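Local structure of GH62 arabinofuranosidase (Podospora anserina, 4N4B) at residues G239-R244 against T280-H285; L73-F78 against T88-D93; S174-S179 against S250-W255. The protein hydrolyses terminal non-reducing alpha-L-arabinofuranosides, probably those that decorate the plant hemicellulose xylan. All coordinates share one frame; numbering follows the deposited sequence.

The protein folds as a beta-propeller. From the N terminus, interaction 2 comes first. It closes a short loop of nine residues and joins two strands of one sheet. Residues 174-179 then open interaction 3, and residues 239-244 open interaction 1 before 250-255 close interaction 3. Residues 280-285 close interaction 1 last. These two contacts therefore cross along the chain, while interaction 2 precedes both. Interaction 3 ties the sheet of strand 174-180 to the loop after strand 241-248. Interaction 1 ties strand 241-248 to the approach to strand 286-288 in another sheet. No two contacts touch; interactions 1 and 3 come within about 9 Å at their nearest atoms.

Interaction 1. Residues G239-R244 against T280-H285; sequences GHRWFR and TKSISH. With CA (calcium ion), chain B.
Ser282 OG accepts the backbone N-H of Arg241 at 2.9 Å from Arg241 N, in a nearly straight bond (165°). Arg241 O is gripped twice. Ile283 N donates to it at 3.0 Å, from well above the carbonyl plane, and a water donates to both Arg241 O and Lys281 O. At the end of 280-285, His285 NE2 binds the calcium ion at 2.2 Å, and five waters complete the metal shell. This contact lies between two sheets of the beta-propeller: it joins the start of strand 241-248 to the loop leading into strand 286-288. The Arg241 chain passes Ser284, with CB of each 3.7 Å apart. It bends at chi2 (-51°), and its guanidinium forms salt bridges with Glu233 and Glu216. Ser284 OG also bonds to Glu233. Lys281 CB sits squarely over the centre of the His240 ring, 3.7 Å from its centroid, as a CH-pi contact. With an alanine at His240, the Lys281 chain would probably lose the ring face it rests on and be freer to turn. Phe243 turns a ring edge to the chain at Ser284 and His285, its CZ 3.7 Å from His285 N.

Interaction 2. Residues L73-F78 against T88-D93; sequences LVYFTF and TFYYLD
Leu73 O is held by two donors. Leu92 N gives it a nearly straight bond of 3.0 Å, and a water donates to it while accepting from Asp93 N. Further along, Tyr75 and Tyr90 form an antiparallel hydrogen-bonded pair. Tyr75 N donates to Tyr90 O at 2.9 Å, and Tyr90 N returns a bond to Tyr75 O at 2.8 Å. Val74 and Tyr91 are the non-hydrogen-bonded pair between. Val74 CG2, anti to the backbone N, meets Phe89 CB at 3.6 Å and also touches the Tyr91 ring near CD1. The phenol of Tyr91 bonds to Asp40. Phe76 and Phe89 lie side by side and point the same way. Their planes are 38° apart, and Phe89 CE1 stands over the rim of one Phe76 face, 3.7 Å from Phe76 CD1. The Tyr75 and Tyr90 rings meet on the other side of the sheet, CD2 to CD2. Here Leu92 CD2 also packs on Tyr75 CB at 3.9 Å. Beyond Tyr91 the chain passes into a short 3-10 segment, where Asp93 makes a salt bridge with Arg42. This is a beta hairpin, with strand 90-91 as the outermost strand of a four-stranded antiparallel propeller sheet.

Interaction 3. Residues S174-S179 against S250-W255; sequences SCHLFS and SIRGPW
The His176 ring carries Ile251 CG2 on one face, and at its edge, in plane, it meets Arg252 NE. The methyl is 3.6 Å from the ring centroid and 18° off the ring normal, a CH-pi contact. The guanidinium of Arg252 in turn receives the edge of the imidazole over one of its own faces, offset toward the rim. The two planes stand 68° apart. A water lies at the guanidinium edge, in plane. Phe178 also presents an edge, with Ile251 O in its plane, 3.6 Å from Phe178 CZ.

Ile251 CG2 is placed by its side-chain torsion, anti to the backbone N (CG1 at chi1 -61°). It thus serves both rings, since it also reaches Phe178 CE1 at 3.7 Å. The Arg252 chain is extended from CG to NE, which carries its head past His176 toward Ser174. There the water accepts from Arg252 NH2 at 2.9 Å and lies 2.6 Å from Ser174 OG. Arg252 NE makes a salt bridge with Glu190 of the neighbouring strand 185-192.

Residues 250-253 form a type I beta turn, closed by Gly253 N to Ser250 O at 3.0 Å. Ser250 OG accepts from Arg252 N as well, an ST turn. This turn follows strand 241-248 and packs one propeller sheet against strand 174-180 of another. The Cys170-Cys175 disulfide ties strand 174-180 to its hairpin partner, strand 164-170.

No direct hydrogen bond links the two segments. The contact rests on a methyl that touches the face of His176 and the rim of Phe178, on flat groups meeting face and edge, and on one bridging water. The link is therefore largely apolar and water-mediated, and the charge of Arg252 is met by Glu190 rather than by residues 174-179.

Interaction 1. Residues G239-R244 against T280-H285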
loop_
_atom_site.group_PDB
_atom_site.type_symbol
_atom_site.label_atom_id
_atom_site.label_comp_id
_atom_site.label_asym_id
_atom_site.label_seq_id
_atom_site.Cartn_x
_atom_site.Cartn_y
_atom_site.Cartn_z
ATOM N N GLY A 239 -17.289 9.463 -7.511
ATOM C CA GLY A 239 -16.354 8.880 -8.422
ATOM C C GLY A 239 -14.915 8.937 -7.939
ATOM O O GLY A 239 -14.070 8.352 -8.603
ATOM N N HIS A 240 -14.662 9.657 -6.895
ATOM C CA HIS A 240 -13.240 9.838 -6.450
ATOM C C HIS A 240 -12.894 8.875 -5.356
ATOM O O HIS A 240 -13.684 8.368 -4.568
ATOM C CB HIS A 240 -13.084 11.266 -5.903
ATOM C CG HIS A 240 -13.240 12.294 -6.980
ATOM N ND1 HIS A 240 -14.254 13.241 -7.004
ATOM C CD2 HIS A 240 -12.533 12.450 -8.107
ATOM C CE1 HIS A 240 -14.120 13.971 -8.080
ATOM N NE2 HIS A 240 -13.131 13.492 -8.792
ATOM N N ARG A 241 -11.600 8.521 -5.332
ATOM C CA ARG A 241 -11.048 7.563 -4.394
ATOM C C ARG A 241 -10.933 8.162 -2.990
ATOM O O ARG A 241 -10.681 9.366 -2.811
ATOM C CB ARG A 241 -9.682 7.135 -4.869
ATOM C CG ARG A 241 -9.601 6.550 -6.275
ATOM C CD ARG A 241 -10.618 5.439 -6.466
ATOM N NE ARG A 241 -10.455 4.798 -7.765
ATOM C CZ ARG A 241 -9.856 3.637 -7.995
ATOM N NH1 ARG A 241 -9.168 3.028 -7.019
ATOM N NH2 ARG A 241 -9.862 3.148 -9.246
ATOM N N TRP A 242 -11.122 7.324 -1.987
ATOM C CA TRP A 242 -10.997 7.685 -0.607
ATOM C C TRP A 242 -10.678 6.451 0.221
ATOM O O TRP A 242 -10.743 5.322 -0.281
ATOM C CB TRP A 242 -12.263 8.367 -0.095
ATOM C CG TRP A 242 -13.529 7.587 -0.089
ATOM C CD1 TRP A 242 -14.167 7.054 -1.199
ATOM C CD2 TRP A 242 -14.216 7.106 1.054
ATOM N NE1 TRP A 242 -15.312 6.389 -0.779
ATOM C CE2 TRP A 242 -15.361 6.420 0.597
ATOM C CE3 TRP A 242 -14.049 7.279 2.429
ATOM C CZ2 TRP A 242 -16.276 5.836 1.467
ATOM C CZ3 TRP A 242 -15.008 6.774 3.294
ATOM C CH2 TRP A 242 -16.109 6.044 2.798
ATOM N N PHE A 243 -10.361 6.650 1.489
ATOM C CA PHE A 243 -9.999 5.568 2.411
ATOM C C PHE A 243 -11.031 5.450 3.546
ATOM O O PHE A 243 -11.400 6.431 4.212
ATOM C CB PHE A 243 -8.594 5.781 3.000
ATOM C CG PHE A 243 -7.543 5.318 2.051
ATOM C CD1 PHE A 243 -7.129 3.991 1.946
ATOM C CD2 PHE A 243 -6.999 6.262 1.182
ATOM C CE1 PHE A 243 -6.147 3.644 0.993
ATOM C CE2 PHE A 243 -6.063 5.863 0.265
ATOM C CZ PHE A 243 -5.693 4.562 0.145
ATOM N N ARG A 244 -11.307 4.173 3.821
ATOM C CA ARG A 244 -12.100 3.747 4.989
ATOM C C ARG A 244 -11.192 3.004 5.935
ATOM O O ARG A 244 -10.172 2.434 5.578
ATOM C CB ARG A 244 -13.112 2.752 4.461
ATOM C CG ARG A 244 -14.029 3.288 3.420
ATOM C CD ARG A 244 -15.125 2.326 2.971
ATOM N NE ARG A 244 -16.117 2.144 4.038
ATOM C CZ ARG A 244 -16.842 1.070 4.189
ATOM N NH1 ARG A 244 -16.717 0.035 3.426
ATOM N NH2 ARG A 244 -17.695 1.037 5.208
ATOM N N THR A 280 -5.631 17.403 -6.418
ATOM C CA THR A 280 -6.346 16.153 -6.540
ATOM C C THR A 280 -7.618 16.199 -5.678
ATOM O O THR A 280 -7.629 16.839 -4.698
ATOM C CB THR A 280 -5.409 14.953 -6.154
ATOM O OG1 THR A 280 -6.098 13.748 -6.378
ATOM C CG2 THR A 280 -4.958 15.011 -4.703
ATOM N N LYS A 281 -8.644 15.471 -6.097
ATOM C CA LYS A 281 -9.822 15.170 -5.291
ATOM C C LYS A 281 -9.736 13.722 -4.804
ATOM O O LYS A 281 -10.135 13.505 -3.656
ATOM C CB LYS A 281 -11.137 15.387 -6.041
ATOM C CG LYS A 281 -11.395 16.843 -6.167
ATOM C CD LYS A 281 -12.777 17.096 -6.843
ATOM C CE LYS A 281 -12.957 18.582 -7.140
ATOM N NZ LYS A 281 -13.654 18.816 -8.441
ATOM N N SER A 282 -9.210 12.837 -5.594
ATOM C CA SER A 282 -8.972 11.417 -5.131
ATOM C C SER A 282 -7.843 11.450 -4.107
ATOM O O SER A 282 -6.785 12.025 -4.321
ATOM C CB SER A 282 -8.616 10.574 -6.301
ATOM O OG SER A 282 -9.813 10.151 -6.982
ATOM N N ILE A 283 -8.011 10.653 -3.046
ATOM C CA ILE A 283 -6.917 10.250 -2.117
ATOM C C ILE A 283 -6.823 8.764 -2.254
ATOM O O ILE A 283 -7.743 8.030 -1.902
ATOM C CB ILE A 283 -7.243 10.675 -0.666
ATOM C CG1 ILE A 283 -7.698 12.126 -0.522
ATOM C CG2 ILE A 283 -6.037 10.332 0.183
ATOM C CD1 ILE A 283 -6.645 13.143 -0.873
ATOM N N SER A 284 -5.812 8.311 -2.925
ATOM C CA SER A 284 -5.762 6.925 -3.400
ATOM C C SER A 284 -4.461 6.228 -2.933
ATOM O O SER A 284 -3.613 6.831 -2.370
ATOM C CB SER A 284 -5.940 6.946 -4.943
ATOM O OG SER A 284 -5.960 5.695 -5.552
ATOM N N HIS A 285 -4.374 4.946 -3.267
ATOM C CA HIS A 285 -3.388 3.961 -2.836
ATOM C C HIS A 285 -2.115 4.579 -2.259
ATOM O O HIS A 285 -1.337 5.123 -2.940
ATOM C CB HIS A 285 -3.017 3.044 -4.033
ATOM C CG HIS A 285 -2.401 1.732 -3.638
ATOM N ND1 HIS A 285 -2.613 0.563 -4.320
ATOM C CD2 HIS A 285 -1.499 1.441 -2.678
ATOM C CE1 HIS A 285 -1.925 -0.401 -3.744
ATOM N NE2 HIS A 285 -1.252 0.101 -2.732
HETATM CA CA CA B . 0.048 -0.904 -1.250
HETATM O O HOH W 1 -11.754 11.852 -2.203
HETATM O O HOH W 2 0.711 1.069 -0.567
HETATM O O HOH W 3 -1.466 -0.659 0.170
HETATM O O HOH W 4 1.515 -1.729 0.066
HETATM O O HOH W 5 1.652 -0.800 -2.766
HETATM O O HOH W 6 -0.601 -2.662 -1.903
#

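Interaction 2. Residues L73-F78 against T88-D93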
loop_
_atom_site.group_PDB
_atom_site.type_symbol
_atom_site.label_atom_id
_atom_site.label_comp_id
_atom_site.label_asym_id
_atom_site.label_seq_id
_atom_site.Cartn_x
_atom_site.Cartn_y
_atom_site.Cartn_z
ATOM N N LEU A 73 8.136 -1.844 -11.308
ATOM C CA LEU A 73 8.473 -1.271 -10.016
ATOM C C LEU A 73 9.668 -0.325 -10.016
ATOM O O LEU A 73 10.579 -0.525 -10.738
ATOM C CB LEU A 73 8.707 -2.376 -8.975
ATOM C CG LEU A 73 7.523 -3.303 -8.718
ATOM C CD1 LEU A 73 7.923 -4.342 -7.708
ATOM C CD2 LEU A 73 6.335 -2.566 -8.134
ATOM N N VAL A 74 9.612 0.680 -9.158
ATOM C CA VAL A 74 10.725 1.621 -9.041
ATOM C C VAL A 74 11.053 1.855 -7.570
ATOM O O VAL A 74 10.180 1.829 -6.759
ATOM C CB VAL A 74 10.412 2.947 -9.798
ATOM C CG1 VAL A 74 9.243 3.735 -9.134
ATOM C CG2 VAL A 74 11.641 3.855 -9.909
ATOM N N TYR A 75 12.343 2.090 -7.300
ATOM C CA TYR A 75 12.868 2.479 -5.952
ATOM C C TYR A 75 13.436 3.880 -6.016
ATOM O O TYR A 75 14.104 4.272 -6.999
ATOM C CB TYR A 75 14.007 1.530 -5.581
ATOM C CG TYR A 75 14.764 1.910 -4.324
ATOM C CD1 TYR A 75 14.205 1.864 -3.073
ATOM C CD2 TYR A 75 16.073 2.389 -4.436
ATOM C CE1 TYR A 75 14.885 2.271 -1.976
ATOM C CE2 TYR A 75 16.833 2.756 -3.327
ATOM C CZ TYR A 75 16.245 2.716 -2.137
ATOM O OH TYR A 75 16.968 3.085 -0.972
ATOM N N PHE A 76 13.186 4.644 -5.010
ATOM C CA PHE A 76 13.846 5.940 -4.831
ATOM C C PHE A 76 13.937 6.269 -3.380
ATOM O O PHE A 76 13.242 5.726 -2.508
ATOM C CB PHE A 76 13.193 7.023 -5.695
ATOM C CG PHE A 76 11.724 7.242 -5.450
ATOM C CD1 PHE A 76 10.798 6.407 -6.077
ATOM C CD2 PHE A 76 11.271 8.245 -4.604
ATOM C CE1 PHE A 76 9.415 6.614 -5.834
ATOM C CE2 PHE A 76 9.896 8.401 -4.414
ATOM C CZ PHE A 76 9.002 7.589 -5.009
ATOM N N THR A 77 14.770 7.293 -3.034
ATOM C CA THR A 77 15.131 7.608 -1.669
ATOM C C THR A 77 15.445 9.063 -1.476
ATOM O O THR A 77 15.893 9.686 -2.447
ATOM C CB THR A 77 16.305 6.702 -1.241
ATOM O OG1 THR A 77 16.682 6.968 0.132
ATOM C CG2 THR A 77 17.482 6.813 -2.125
ATOM N N PHE A 78 15.180 9.605 -0.324
ATOM C CA PHE A 78 15.394 11.017 -0.084
ATOM C C PHE A 78 15.308 11.215 1.401
ATOM O O PHE A 78 14.642 10.535 2.067
ATOM C CB PHE A 78 14.290 11.887 -0.791
ATOM C CG PHE A 78 12.893 11.405 -0.539
ATOM C CD1 PHE A 78 12.357 10.443 -1.349
ATOM C CD2 PHE A 78 12.162 11.865 0.501
ATOM C CE1 PHE A 78 11.101 9.954 -1.129
ATOM C CE2 PHE A 78 10.907 11.369 0.739
ATOM C CZ PHE A 78 10.378 10.377 -0.076
ATOM N N THR A 88 16.534 10.247 -7.719
ATOM C CA THR A 88 16.813 9.362 -8.810
ATOM C C THR A 88 15.899 8.107 -8.740
ATOM O O THR A 88 15.756 7.497 -7.711
ATOM C CB THR A 88 18.286 8.925 -8.788
ATOM O OG1 THR A 88 19.018 10.196 -8.989
ATOM C CG2 THR A 88 18.637 7.920 -9.854
ATOM N N PHE A 89 15.390 7.740 -9.885
ATOM C CA PHE A 89 14.599 6.517 -9.970
ATOM C C PHE A 89 15.512 5.323 -10.306
ATOM O O PHE A 89 16.273 5.384 -11.229
ATOM C CB PHE A 89 13.560 6.648 -11.087
ATOM C CG PHE A 89 12.289 7.338 -10.681
ATOM C CD1 PHE A 89 12.118 7.883 -9.456
ATOM C CD2 PHE A 89 11.289 7.432 -11.576
ATOM C CE1 PHE A 89 10.954 8.511 -9.138
ATOM C CE2 PHE A 89 10.118 8.057 -11.278
ATOM C CZ PHE A 89 9.952 8.601 -10.053
ATOM N N TYR A 90 15.414 4.275 -9.514
ATOM C CA TYR A 90 16.103 3.029 -9.771
ATOM C C TYR A 90 15.072 1.975 -10.112
ATOM O O TYR A 90 14.375 1.556 -9.320
ATOM C CB TYR A 90 16.981 2.582 -8.589
ATOM C CG TYR A 90 18.030 3.613 -8.210
ATOM C CD1 TYR A 90 19.203 3.651 -8.860
ATOM C CD2 TYR A 90 17.803 4.541 -7.262
ATOM C CE1 TYR A 90 20.167 4.594 -8.555
ATOM C CE2 TYR A 90 18.766 5.492 -6.940
ATOM C CZ TYR A 90 19.945 5.484 -7.603
ATOM O OH TYR A 90 20.849 6.483 -7.256
ATOM N N TYR A 91 15.022 1.636 -11.374
ATOM C CA TYR A 91 14.021 0.731 -11.878
ATOM C C TYR A 91 14.377 -0.725 -11.549
ATOM O O TYR A 91 15.435 -1.186 -11.820
ATOM C CB TYR A 91 13.891 0.944 -13.395
ATOM C CG TYR A 91 13.324 2.331 -13.753
ATOM C CD1 TYR A 91 12.004 2.605 -13.598
ATOM C CD2 TYR A 91 14.141 3.330 -14.233
ATOM C CE1 TYR A 91 11.498 3.836 -13.875
ATOM C CE2 TYR A 91 13.614 4.575 -14.533
ATOM C CZ TYR A 91 12.291 4.812 -14.371
ATOM O OH TYR A 91 11.779 6.038 -14.695
ATOM N N LEU A 92 13.443 -1.413 -10.943
ATOM C CA LEU A 92 13.718 -2.754 -10.455
ATOM C C LEU A 92 13.755 -3.810 -11.544
ATOM O O LEU A 92 14.182 -4.891 -11.314
ATOM C CB LEU A 92 12.756 -3.158 -9.335
ATOM C CG LEU A 92 12.715 -2.266 -8.100
ATOM C CD1 LEU A 92 12.046 -3.045 -6.969
ATOM C CD2 LEU A 92 14.131 -1.826 -7.640
ATOM N N ASP A 93 13.367 -3.421 -12.751
ATOM C CA ASP A 93 13.565 -4.348 -13.876
ATOM C C ASP A 93 15.035 -4.576 -14.202
ATOM O O ASP A 93 15.335 -5.491 -14.960
ATOM C CB ASP A 93 12.751 -3.982 -15.111
ATOM C CG ASP A 93 13.148 -2.701 -15.776
ATOM O OD1 ASP A 93 14.162 -2.101 -15.421
ATOM O OD2 ASP A 93 12.412 -2.258 -16.704
HETATM O O HOH W 7 11.149 -1.193 -13.435
HETATM O O HOH W 8 16.617 7.930 -5.156
#

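Interaction 3. Residues S174-S179 against S250-W255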
loop_
_atom_site.group_PDB
_atom_site.type_symbol
_atom_site.label_atom_id
_atom_site.label_comp_id
_atom_site.label_asym_id
_atom_site.label_seq_id
_atom_site.Cartn_x
_atom_site.Cartn_y
_atom_site.Cartn_z
ATOM N N SER A 174 2.296 -15.800 13.830
ATOM C CA SER A 174 1.709 -16.083 12.547
ATOM C C SER A 174 1.892 -14.875 11.613
ATOM O O SER A 174 1.975 -13.749 12.005
ATOM C CB SER A 174 0.241 -16.336 12.599
ATOM O OG SER A 174 -0.020 -17.500 13.468
ATOM N N CYS A 175 2.014 -15.219 10.311
ATOM C CA CYS A 175 2.077 -14.204 9.244
ATOM C C CYS A 175 0.885 -14.354 8.351
ATOM O O CYS A 175 0.549 -15.452 7.881
ATOM C CB CYS A 175 3.321 -14.383 8.415
ATOM S SG CYS A 175 4.865 -14.011 9.291
ATOM N N HIS A 176 0.262 -13.215 8.069
ATOM C CA HIS A 176 -0.995 -13.129 7.300
ATOM C C HIS A 176 -0.757 -12.360 5.990
ATOM O O HIS A 176 0.058 -11.403 5.970
ATOM C CB HIS A 176 -2.019 -12.350 8.124
ATOM C CG HIS A 176 -2.341 -13.000 9.445
ATOM N ND1 HIS A 176 -1.609 -12.891 10.620
ATOM C CD2 HIS A 176 -3.396 -13.800 9.642
ATOM C CE1 HIS A 176 -2.279 -13.679 11.513
ATOM N NE2 HIS A 176 -3.364 -14.156 10.962
ATOM N N LEU A 177 -1.418 -12.805 4.971
ATOM C CA LEU A 177 -1.327 -12.253 3.623
ATOM C C LEU A 177 -2.708 -11.881 3.176
ATOM O O LEU A 177 -3.587 -12.737 2.964
ATOM C CB LEU A 177 -0.734 -13.228 2.658
ATOM C CG LEU A 177 -0.674 -12.912 1.133
ATOM C CD1 LEU A 177 0.112 -11.623 0.958
ATOM C CD2 LEU A 177 -0.136 -14.054 0.357
ATOM N N PHE A 178 -2.905 -10.583 3.010
ATOM C CA PHE A 178 -4.151 -9.953 2.588
ATOM C C PHE A 178 -4.122 -9.644 1.104
ATOM O O PHE A 178 -3.017 -9.347 0.557
ATOM C CB PHE A 178 -4.454 -8.711 3.331
ATOM C CG PHE A 178 -4.780 -8.907 4.770
ATOM C CD1 PHE A 178 -3.811 -9.047 5.733
ATOM C CD2 PHE A 178 -6.130 -8.886 5.165
ATOM C CE1 PHE A 178 -4.222 -9.157 7.103
ATOM C CE2 PHE A 178 -6.490 -9.018 6.506
ATOM C CZ PHE A 178 -5.525 -9.221 7.432
ATOM N N SER A 179 -5.232 -9.665 0.393
ATOM C CA SER A 179 -5.322 -9.313 -1.016
ATOM C C SER A 179 -6.724 -8.995 -1.378
ATOM O O SER A 179 -7.680 -9.257 -0.598
ATOM C CB SER A 179 -4.772 -10.428 -1.883
ATOM O OG SER A 179 -5.587 -11.636 -1.832
ATOM N N SER A 250 -7.502 -8.416 16.772
ATOM C CA SER A 250 -6.758 -9.480 16.099
ATOM C C SER A 250 -6.635 -9.168 14.605
ATOM O O SER A 250 -7.484 -8.577 14.070
ATOM C CB SER A 250 -7.448 -10.841 16.269
ATOM O OG SER A 250 -6.940 -11.827 15.450
ATOM N N ILE A 251 -5.537 -9.597 14.009
ATOM C CA ILE A 251 -5.357 -9.555 12.559
ATOM C C ILE A 251 -6.497 -10.286 11.841
ATOM O O ILE A 251 -6.836 -9.973 10.750
ATOM C CB ILE A 251 -3.962 -10.069 12.152
ATOM C CG1 ILE A 251 -2.901 -9.172 12.778
ATOM C CG2 ILE A 251 -3.824 -10.098 10.633
ATOM C CD1 ILE A 251 -1.523 -9.736 12.773
ATOM N N ARG A 252 -7.075 -11.266 12.501
ATOM C CA ARG A 252 -8.145 -12.040 11.992
ATOM C C ARG A 252 -9.527 -11.405 12.126
ATOM O O ARG A 252 -10.488 -12.018 11.623
ATOM C CB ARG A 252 -8.181 -13.481 12.630
ATOM C CG ARG A 252 -6.899 -14.201 12.574
ATOM C CD ARG A 252 -7.080 -15.719 12.933
ATOM N NE ARG A 252 -5.788 -16.401 12.875
ATOM C CZ ARG A 252 -4.867 -16.287 13.829
ATOM N NH1 ARG A 252 -5.123 -15.574 14.947
ATOM N NH2 ARG A 252 -3.672 -16.813 13.663
ATOM N N GLY A 253 -9.606 -10.216 12.704
ATOM C CA GLY A 253 -10.871 -9.603 12.965
ATOM C C GLY A 253 -11.468 -10.191 14.264
ATOM O O GLY A 253 -10.801 -10.979 14.907
ATOM N N PRO A 254 -12.692 -9.780 14.622
ATOM C CA PRO A 254 -13.559 -8.998 13.758
ATOM C C PRO A 254 -13.127 -7.515 13.780
ATOM O O PRO A 254 -12.609 -7.040 14.714
ATOM C CB PRO A 254 -14.987 -9.142 14.420
ATOM C CG PRO A 254 -14.696 -9.443 15.834
ATOM C CD PRO A 254 -13.391 -10.255 15.860
ATOM N N TRP A 255 -13.540 -6.856 12.684
ATOM C CA TRP A 255 -13.202 -5.436 12.477
ATOM C C TRP A 255 -14.366 -4.485 12.837
ATOM O O TRP A 255 -15.469 -4.688 12.326
ATOM C CB TRP A 255 -12.775 -5.199 11.006
ATOM C CG TRP A 255 -11.525 -5.905 10.624
ATOM C CD1 TRP A 255 -11.434 -7.138 9.982
ATOM C CD2 TRP A 255 -10.178 -5.499 10.901
ATOM N NE1 TRP A 255 -10.084 -7.506 9.923
ATOM C CE2 TRP A 255 -9.325 -6.526 10.445
ATOM C CE3 TRP A 255 -9.627 -4.404 11.554
ATOM C CZ2 TRP A 255 -7.936 -6.470 10.637
ATOM C CZ3 TRP A 255 -8.240 -4.314 11.675
ATOM C CH2 TRP A 255 -7.433 -5.339 11.244
HETATM O O HOH W 9 -1.494 -16.974 15.543
#